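Local coordinates for protein RavA (Legionella pneumophila str. Paris, PDB 6WO6) that is of uncertain biochemical activity but is a bacterial effector, probably delivered into host cells during infection, at residues His78-Gln83 with Asn117-Leu122; Leu290-Leu295 with Met323-Ala328; Ala164-His169 with Ile201-Leu206. The protein carries 2 engineered substitutions. All blocks are in the same frame, centred on the assembly; numbering follows the deposited sequence.

How the interactions relate
From the N terminus, interaction 1 comes first, closing a loop of 33 residues between helix 77-92 and the break that separates helices 115-118 and 120-127. Interaction 3 then closes 31 residues, bringing the end of helix 197-202 back to helix 162-181; the centre of this contact lies about 5 Å from the centre of the chain. Interaction 2 closes 27 residues near the C terminus, joining helix 290-294 to the end of helix 311-327. The three loops follow in series, and none nests in or crosses another. The centres of interactions 1 and 2 lie about 65 Å apart, on opposite sides of the chain's centre, which spreads local closures along an elongated chain whose only regular structure is helical.

Interaction 1: His78-Gln83 with Asn117-Leu122; sequences HSFLFQ and NNFNKL
Gln83 and Phe119 meet where a side chain on helix 77-92 runs past an aromatic ring held at a break between two short helices. Followed outward, the glutamine makes its closest approach at its base: Gln83 CB is 3.5 Å from Phe119 CE1 and 3.6 Å from Phe119 CZ. Gln83 CG is farther off, 4.3 Å from Phe119 CE1. Beyond it the chain stays extended (chi2 176°) and crosses the phenylalanine at about a right angle, with Gln83 CD 3.9 Å and Gln83 OE1 4.0 Å from the same Phe119 CE1. At the tip, Gln83 NE2 stays 4.2 Å from Phe119 CE1 while turning back to its own helix, where it gives a weak hydrogen bond to Ser79 O at 3.3 Å, one turn earlier; the same oxygen also accepts the backbone Gln83 N. The amide plane is inclined 71° to the ring, so the two flat groups are not stacked.

The ring continues onto the helix backbone. Gln83 C lies over one of its faces, and Phe119 CZ reaches within 3.8 Å of Phe80 O, while the Phe80 side chain adds a looser apolar approach. Phe119 is the first residue to leave helical geometry after helix 115-118 and stands at the N-cap position of helix 120-127; its CG is anti to the carbonyl carbon (chi1 -64°). Farther along helix 77-92 the ring packs on Ala84 and Val87, and it also meets Leu42 of helix 38-51, which places it in the core between these helices. Chemically, the junction depends on van der Waals packing of an aromatic ring against aliphatic and backbone atoms, while the amide's identified bond stays within its own helix, so shape rather than polar pairing joins the two segments.

Interaction 2: Leu290-Leu295 with Met323-Ala328; sequences LFPELL and MINGAA
Phe291 O accepts the hydrogen bond of Leu295 N at 2.9 Å, closing the last turn of helix 290-294, while the Phe291 ring reaches across to Ile324 near the end of helix 311-327. The bond belongs to one segment; what joins the two is apolar. Ile324 CG2 sits over a face of the Phe291 ring, 3.7 Å from its centroid and 20° off the normal, which meets the geometry of a CH-pi contact. Ile324 CG2 is displaced toward the rim, with Phe291 CD1 its nearest ring atom at 3.5 Å. It is the CG2 branch, placed anti to the backbone N by the chi1 of Ile324 (-68°), that does the touching. At the ring's edge and in its plane lies Leu295 CD1, from the residue just after this short helix.

Helix-to-helix packing of this kind fits the all-helical fold, here between the last helix of the chain and a short helix earlier in the sequence, with helix 299-304 between them along the chain. Cys284 of helix 281-286 touches both Phe291 and Ile324, and Ile261 of helix 246-265 also meets the phenylalanine, making the contact part of a buried core.

Pro292 extends the interface beyond the aromatic pair. Pro292 CG lies 3.9 Å from Ala328 CB, on the first residue to leave helical geometry at the C-terminal end of helix 311-327. The same Pro292 CG is 4.1 Å from Asn325 OD1, the proline and asparagine side chains passing in opposite directions.

Interaction 3: Ala164-His169 with Ile201-Leu206; sequences AAKVGH and IEFASL
Phe203, Lys166 and Glu202 carry this contact, in which an apolar ring lies beside a salt bridge. Phe203 is the first residue to leave helical geometry after helix 197-202, and its ring runs toward helix 162-181, CG anti to the carbonyl carbon (chi1 -60°). Phe203 CZ comes within 3.4 Å of Lys166 O, and Phe203 CE2 is 3.9 Å from His169 CB, one turn along; both partners approach the ring obliquely. Ala135 of helix 131-141 and Ala170 of helix 162-181 also touch this buried ring, so it is shared between those two helices.

Beside it, Lys166 bends at chi2 (-63°) and then extends, which carries its ammonium group to Glu202. Lys166 NZ bonds to Glu202 OE2 at 2.8 Å, on the syn lone pair, and more weakly to Glu202 OE1 at 2.9 Å, so both carboxylate oxygens engage the one nitrogen. The two side chains cross at about a right angle. A water also lies between Glu202 OE1 and His169 ND1, but its link to the histidine is weak and its link to the carboxylate too short to be trusted.

The charged residues touch a neighbouring molecule in the crystal, so packing may influence their conformations. Chemically, the contact combines a buried aromatic contact with a charge pair whose opposite signs probably neutralise each other at the partly exposed margin.

Interaction 1: His78-Gln83 with Asn117-Leu122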
loop_
_atom_site.group_PDB
_atom_site.type_symbol
_atom_site.label_atom_id
_atom_site.label_comp_id
_atom_site.label_asym_id
_atom_site.label_seq_id
_atom_site.Cartn_x
_atom_site.Cartn_y
_atom_site.Cartn_z
ATOM N N HIS A 78 -29.846 13.467 21.414
ATOM C CA HIS A 78 -29.989 12.600 20.250
ATOM C C HIS A 78 -29.268 13.177 19.039
ATOM O O HIS A 78 -28.695 12.430 18.236
ATOM C CB HIS A 78 -31.468 12.377 19.939
ATOM C CG HIS A 78 -31.708 11.557 18.710
ATOM N ND1 HIS A 78 -31.761 12.108 17.446
ATOM C CD2 HIS A 78 -31.909 10.228 18.550
ATOM C CE1 HIS A 78 -31.985 11.153 16.562
ATOM N NE2 HIS A 78 -32.078 10.003 17.205
ATOM N N SER A 79 -29.282 14.504 18.891
ATOM C CA SER A 79 -28.567 15.142 17.789
ATOM C C SER A 79 -27.072 14.848 17.864
ATOM O O SER A 79 -26.450 14.444 16.870
ATOM C CB SER A 79 -28.827 16.648 17.811
ATOM O OG SER A 79 -28.126 17.312 16.775
ATOM N N PHE A 80 -26.479 15.046 19.046
ATOM C CA PHE A 80 -25.063 14.754 19.235
ATOM C C PHE A 80 -24.757 13.287 18.960
ATOM O O PHE A 80 -23.779 12.966 18.271
ATOM C CB PHE A 80 -24.635 15.125 20.656
ATOM C CG PHE A 80 -24.581 16.602 20.913
ATOM C CD1 PHE A 80 -25.714 17.293 21.313
ATOM C CD2 PHE A 80 -23.395 17.301 20.763
ATOM C CE1 PHE A 80 -25.667 18.656 21.554
ATOM C CE2 PHE A 80 -23.340 18.662 21.002
ATOM C CZ PHE A 80 -24.477 19.341 21.400
ATOM N N LEU A 81 -25.586 12.382 19.489
ATOM C CA LEU A 81 -25.318 10.958 19.314
ATOM C C LEU A 81 -25.407 10.552 17.848
ATOM O O LEU A 81 -24.581 9.768 17.362
ATOM C CB LEU A 81 -26.280 10.129 20.165
ATOM C CG LEU A 81 -25.870 8.661 20.308
ATOM C CD1 LEU A 81 -24.479 8.572 20.908
ATOM C CD2 LEU A 81 -26.873 7.882 21.145
ATOM N N PHE A 82 -26.393 11.084 17.119
ATOM C CA PHE A 82 -26.526 10.729 15.711
ATOM C C PHE A 82 -25.368 11.283 14.890
ATOM O O PHE A 82 -24.850 10.596 14.002
ATOM C CB PHE A 82 -27.861 11.220 15.156
ATOM C CG PHE A 82 -28.187 10.661 13.802
ATOM C CD1 PHE A 82 -28.583 9.339 13.665
ATOM C CD2 PHE A 82 -28.090 11.449 12.668
ATOM C CE1 PHE A 82 -28.880 8.812 12.422
ATOM C CE2 PHE A 82 -28.387 10.930 11.421
ATOM C CZ PHE A 82 -28.782 9.609 11.298
ATOM N N GLN A 83 -24.940 12.518 15.173
ATOM C CA GLN A 83 -23.793 13.069 14.455
ATOM C C GLN A 83 -22.527 12.262 14.732
ATOM O O GLN A 83 -21.713 12.034 13.825
ATOM C CB GLN A 83 -23.598 14.539 14.824
ATOM C CG GLN A 83 -24.646 15.470 14.236
ATOM C CD GLN A 83 -24.475 16.909 14.694
ATOM O OE1 GLN A 83 -23.931 17.744 13.971
ATOM N NE2 GLN A 83 -24.947 17.205 15.899
ATOM N N ASN A 117 -15.519 19.009 11.810
ATOM C CA ASN A 117 -14.900 20.102 12.546
ATOM C C ASN A 117 -15.379 20.148 13.992
ATOM O O ASN A 117 -14.581 20.396 14.903
ATOM C CB ASN A 117 -15.194 21.434 11.849
ATOM C CG ASN A 117 -14.474 22.603 12.493
ATOM O OD1 ASN A 117 -13.355 22.464 12.986
ATOM N ND2 ASN A 117 -15.118 23.766 12.491
ATOM N N ASN A 118 -16.674 19.907 14.215
ATOM C CA ASN A 118 -17.196 19.826 15.574
ATOM C C ASN A 118 -16.725 18.554 16.268
ATOM O O ASN A 118 -16.336 18.586 17.441
ATOM C CB ASN A 118 -18.725 19.886 15.554
ATOM C CG ASN A 118 -19.251 21.215 15.049
ATOM O OD1 ASN A 118 -18.735 22.276 15.399
ATOM N ND2 ASN A 118 -20.288 21.165 14.219
ATOM N N PHE A 119 -16.752 17.428 15.558
ATOM C CA PHE A 119 -16.340 16.133 16.094
ATOM C C PHE A 119 -14.943 15.750 15.629
ATOM O O PHE A 119 -14.689 14.590 15.288
ATOM C CB PHE A 119 -17.347 15.055 15.702
ATOM C CG PHE A 119 -18.714 15.252 16.294
ATOM C CD1 PHE A 119 -19.647 16.061 15.664
ATOM C CD2 PHE A 119 -19.071 14.619 17.474
ATOM C CE1 PHE A 119 -20.907 16.242 16.206
ATOM C CE2 PHE A 119 -20.333 14.793 18.020
ATOM C CZ PHE A 119 -21.252 15.606 17.385
ATOM N N ASN A 120 -14.014 16.707 15.606
ATOM C CA ASN A 120 -12.677 16.416 15.098
ATOM C C ASN A 120 -11.904 15.510 16.049
ATOM O O ASN A 120 -11.174 14.617 15.602
ATOM C CB ASN A 120 -11.914 17.715 14.853
ATOM C CG ASN A 120 -10.675 17.507 14.006
ATOM O OD1 ASN A 120 -9.578 17.299 14.527
ATOM N ND2 ASN A 120 -10.845 17.556 12.688
ATOM N N LYS A 121 -12.040 15.728 17.360
ATOM C CA LYS A 121 -11.422 14.824 18.326
ATOM C C LYS A 121 -11.943 13.402 18.153
ATOM O O LYS A 121 -11.167 12.438 18.175
ATOM C CB LYS A 121 -11.673 15.321 19.751
ATOM C CG LYS A 121 -11.236 16.759 20.000
ATOM N N LEU A 122 -13.257 13.254 17.957
ATOM C CA LEU A 122 -13.829 11.934 17.713
ATOM C C LEU A 122 -13.301 11.333 16.416
ATOM O O LEU A 122 -13.031 10.129 16.346
ATOM C CB LEU A 122 -15.353 12.022 17.675
ATOM C CG LEU A 122 -16.046 10.733 17.227
ATOM C CD1 LEU A 122 -15.871 9.636 18.267
ATOM C CD2 LEU A 122 -17.513 10.971 16.930
#

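Interaction 2: Leu290-Leu295 with Met323-Ala328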
loop_
_atom_site.group_PDB
_atom_site.type_symbol
_atom_site.label_atom_id
_atom_site.label_comp_id
_atom_site.label_asym_id
_atom_site.label_seq_id
_atom_site.Cartn_x
_atom_site.Cartn_y
_atom_site.Cartn_z
ATOM N N LEU A 290 19.348 -9.098 -21.233
ATOM C CA LEU A 290 20.729 -8.739 -20.936
ATOM C C LEU A 290 21.641 -8.886 -22.147
ATOM O O LEU A 290 22.646 -8.173 -22.247
ATOM C CB LEU A 290 21.255 -9.598 -19.787
ATOM C CG LEU A 290 20.858 -9.192 -18.372
ATOM C CD1 LEU A 290 21.294 -10.244 -17.372
ATOM C CD2 LEU A 290 21.481 -7.853 -18.043
ATOM N N PHE A 291 21.315 -9.785 -23.080
ATOM C CA PHE A 291 22.328 -10.245 -24.028
ATOM C C PHE A 291 22.618 -9.295 -25.194
ATOM O O PHE A 291 23.798 -9.062 -25.488
ATOM C CB PHE A 291 21.950 -11.630 -24.557
ATOM C CG PHE A 291 22.206 -12.731 -23.573
ATOM C CD1 PHE A 291 21.295 -13.004 -22.565
ATOM C CD2 PHE A 291 23.370 -13.473 -23.637
ATOM C CE1 PHE A 291 21.533 -14.012 -21.652
ATOM C CE2 PHE A 291 23.617 -14.481 -22.724
ATOM C CZ PHE A 291 22.700 -14.753 -21.732
ATOM N N PRO A 292 21.615 -8.741 -25.892
ATOM C CA PRO A 292 21.947 -7.856 -27.027
ATOM C C PRO A 292 22.830 -6.676 -26.650
ATOM O O PRO A 292 23.737 -6.325 -27.413
ATOM C CB PRO A 292 20.570 -7.401 -27.526
ATOM C CG PRO A 292 19.655 -8.499 -27.131
ATOM C CD PRO A 292 20.159 -8.961 -25.794
ATOM N N GLU A 293 22.598 -6.055 -25.491
ATOM C CA GLU A 293 23.426 -4.928 -25.073
ATOM C C GLU A 293 24.843 -5.377 -24.737
ATOM O O GLU A 293 25.821 -4.856 -25.283
ATOM C CB GLU A 293 22.794 -4.227 -23.869
ATOM C CG GLU A 293 22.297 -2.819 -24.150
ATOM C CD GLU A 293 20.815 -2.779 -24.472
ATOM O OE1 GLU A 293 20.273 -1.666 -24.639
ATOM O OE2 GLU A 293 20.190 -3.860 -24.551
ATOM N N LEU A 294 24.972 -6.348 -23.832
ATOM C CA LEU A 294 26.286 -6.743 -23.341
ATOM C C LEU A 294 27.114 -7.481 -24.390
ATOM O O LEU A 294 28.345 -7.514 -24.275
ATOM C CB LEU A 294 26.127 -7.604 -22.087
ATOM C CG LEU A 294 25.277 -6.974 -20.980
ATOM C CD1 LEU A 294 25.260 -7.854 -19.742
ATOM C CD2 LEU A 294 25.766 -5.574 -20.642
ATOM N N LEU A 295 26.478 -8.067 -25.404
ATOM C CA LEU A 295 27.185 -8.718 -26.498
ATOM C C LEU A 295 27.244 -7.857 -27.753
ATOM O O LEU A 295 27.637 -8.355 -28.814
ATOM C CB LEU A 295 26.535 -10.064 -26.836
ATOM C CG LEU A 295 26.435 -11.138 -25.752
ATOM C CD1 LEU A 295 26.009 -12.458 -26.373
ATOM C CD2 LEU A 295 27.746 -11.294 -25.007
ATOM N N MET A 323 18.679 -18.436 -30.164
ATOM C CA MET A 323 17.417 -18.619 -29.419
ATOM C C MET A 323 17.355 -17.595 -28.293
ATOM O O MET A 323 16.296 -17.020 -28.094
ATOM C CB MET A 323 17.367 -20.014 -28.809
ATOM C CG MET A 323 16.592 -20.063 -27.540
ATOM S SD MET A 323 15.852 -21.671 -27.433
ATOM C CE MET A 323 14.947 -21.694 -28.973
ATOM N N ILE A 324 18.453 -17.410 -27.567
ATOM C CA ILE A 324 18.433 -16.415 -26.499
ATOM C C ILE A 324 18.153 -15.031 -27.067
ATOM O O ILE A 324 17.386 -14.250 -26.491
ATOM C CB ILE A 324 19.756 -16.447 -25.713
ATOM C CG1 ILE A 324 19.878 -17.750 -24.925
ATOM C CG2 ILE A 324 19.854 -15.248 -24.789
ATOM C CD1 ILE A 324 21.291 -18.075 -24.514
ATOM N N ASN A 325 18.766 -14.705 -28.209
ATOM C CA ASN A 325 18.508 -13.413 -28.835
ATOM C C ASN A 325 17.064 -13.308 -29.309
ATOM O O ASN A 325 16.466 -12.226 -29.264
ATOM C CB ASN A 325 19.478 -13.191 -29.995
ATOM C CG ASN A 325 20.116 -11.819 -29.961
ATOM O OD1 ASN A 325 21.136 -11.614 -29.302
ATOM N ND2 ASN A 325 19.514 -10.867 -30.668
ATOM N N GLY A 326 16.485 -14.420 -29.768
ATOM C CA GLY A 326 15.081 -14.416 -30.139
ATOM C C GLY A 326 14.153 -14.227 -28.957
ATOM O O GLY A 326 13.082 -13.630 -29.096
ATOM N N ALA A 327 14.538 -14.737 -27.785
ATOM C CA ALA A 327 13.744 -14.504 -26.584
ATOM C C ALA A 327 13.776 -13.039 -26.172
ATOM O O ALA A 327 12.807 -12.536 -25.592
ATOM C CB ALA A 327 14.237 -15.389 -25.441
ATOM N N ALA A 328 14.876 -12.344 -26.451
ATOM C CA ALA A 328 14.891 -10.895 -26.357
ATOM C C ALA A 328 14.024 -10.308 -27.472
ATOM O O ALA A 328 13.508 -11.023 -28.337
ATOM C CB ALA A 328 16.323 -10.372 -26.423
#

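Interaction 3: Ala164-His169 with Ile201-Leu206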
loop_
_atom_site.group_PDB
_atom_site.type_symbol
_atom_site.label_atom_id
_atom_site.label_comp_id
_atom_site.label_asym_id
_atom_site.label_seq_id
_atom_site.Cartn_x
_atom_site.Cartn_y
_atom_site.Cartn_z
ATOM N N ALA A 164 -3.240 12.017 7.514
ATOM C CA ALA A 164 -2.907 12.672 6.252
ATOM C C ALA A 164 -1.476 12.357 5.826
ATOM O O ALA A 164 -1.203 12.139 4.637
ATOM C CB ALA A 164 -3.118 14.180 6.377
ATOM N N ALA A 165 -0.551 12.316 6.789
ATOM C CA ALA A 165 0.828 11.960 6.481
ATOM C C ALA A 165 0.920 10.539 5.937
ATOM O O ALA A 165 1.622 10.289 4.946
ATOM C CB ALA A 165 1.700 12.118 7.727
ATOM N N LYS A 166 0.210 9.594 6.567
ATOM C CA LYS A 166 0.243 8.212 6.096
ATOM C C LYS A 166 -0.364 8.086 4.703
ATOM O O LYS A 166 0.124 7.304 3.875
ATOM C CB LYS A 166 -0.483 7.297 7.082
ATOM C CG LYS A 166 0.177 7.191 8.450
ATOM C CD LYS A 166 1.563 6.575 8.369
ATOM C CE LYS A 166 2.233 6.580 9.731
ATOM N NZ LYS A 166 3.668 6.199 9.648
ATOM N N VAL A 167 -1.428 8.842 4.425
ATOM C CA VAL A 167 -2.031 8.798 3.094
ATOM C C VAL A 167 -1.055 9.329 2.051
ATOM O O VAL A 167 -0.912 8.755 0.963
ATOM C CB VAL A 167 -3.364 9.569 3.080
ATOM C CG1 VAL A 167 -3.800 9.858 1.652
ATOM C CG2 VAL A 167 -4.430 8.768 3.800
ATOM N N GLY A 168 -0.369 10.431 2.367
ATOM C CA GLY A 168 0.668 10.916 1.468
ATOM C C GLY A 168 1.741 9.874 1.208
ATOM O O GLY A 168 2.160 9.669 0.062
ATOM N N HIS A 169 2.183 9.185 2.264
ATOM C CA HIS A 169 3.234 8.182 2.116
ATOM C C HIS A 169 2.786 7.029 1.221
ATOM O O HIS A 169 3.524 6.595 0.323
ATOM C CB HIS A 169 3.649 7.666 3.492
ATOM C CG HIS A 169 4.352 8.686 4.332
ATOM N ND1 HIS A 169 4.522 8.537 5.692
ATOM C CD2 HIS A 169 4.937 9.862 4.006
ATOM C CE1 HIS A 169 5.177 9.582 6.168
ATOM N NE2 HIS A 169 5.441 10.400 5.166
ATOM N N ILE A 201 8.000 -0.463 3.916
ATOM C CA ILE A 201 7.674 -1.544 4.842
ATOM C C ILE A 201 6.252 -1.390 5.376
ATOM O O ILE A 201 5.487 -2.360 5.435
ATOM C CB ILE A 201 8.709 -1.600 5.981
ATOM C CG1 ILE A 201 10.077 -2.012 5.428
ATOM C CG2 ILE A 201 8.257 -2.556 7.076
ATOM C CD1 ILE A 201 11.184 -1.990 6.451
ATOM N N GLU A 202 5.876 -0.166 5.767
ATOM C CA GLU A 202 4.548 0.069 6.328
ATOM C C GLU A 202 3.443 -0.287 5.343
ATOM O O GLU A 202 2.365 -0.729 5.757
ATOM C CB GLU A 202 4.408 1.530 6.762
ATOM C CG GLU A 202 4.672 1.775 8.239
ATOM C CD GLU A 202 4.493 3.233 8.633
ATOM O OE1 GLU A 202 4.265 4.069 7.732
ATOM O OE2 GLU A 202 4.581 3.544 9.841
ATOM N N PHE A 203 3.687 -0.107 4.047
ATOM C CA PHE A 203 2.690 -0.346 3.011
ATOM C C PHE A 203 3.148 -1.430 2.044
ATOM O O PHE A 203 2.963 -1.321 0.831
ATOM C CB PHE A 203 2.372 0.943 2.257
ATOM C CG PHE A 203 1.834 2.042 3.131
ATOM C CD1 PHE A 203 0.512 2.026 3.554
ATOM C CD2 PHE A 203 2.646 3.094 3.523
ATOM C CE1 PHE A 203 0.014 3.042 4.360
ATOM C CE2 PHE A 203 2.155 4.110 4.326
ATOM C CZ PHE A 203 0.838 4.084 4.745
ATOM N N ALA A 204 3.740 -2.502 2.580
ATOM C CA ALA A 204 4.332 -3.544 1.744
ATOM C C ALA A 204 3.306 -4.252 0.866
ATOM O O ALA A 204 3.677 -4.774 -0.195
ATOM C CB ALA A 204 5.059 -4.568 2.615
ATOM N N SER A 205 2.033 -4.274 1.274
ATOM C CA SER A 205 1.005 -4.907 0.451
ATOM C C SER A 205 0.927 -4.280 -0.934
ATOM O O SER A 205 0.533 -4.949 -1.896
ATOM C CB SER A 205 -0.355 -4.821 1.139
ATOM O OG SER A 205 -0.285 -5.294 2.470
ATOM N N LEU A 206 1.305 -3.005 -1.056
ATOM C CA LEU A 206 1.291 -2.334 -2.351
ATOM C C LEU A 206 2.227 -2.985 -3.359
ATOM O O LEU A 206 2.049 -2.790 -4.567
ATOM C CB LEU A 206 1.662 -0.859 -2.185
ATOM C CG LEU A 206 0.630 0.015 -1.482
ATOM C CD1 LEU A 206 1.076 1.469 -1.487
ATOM C CD2 LEU A 206 -0.722 -0.142 -2.154
HETATM O O HOH W 1 5.470 5.832 6.428
#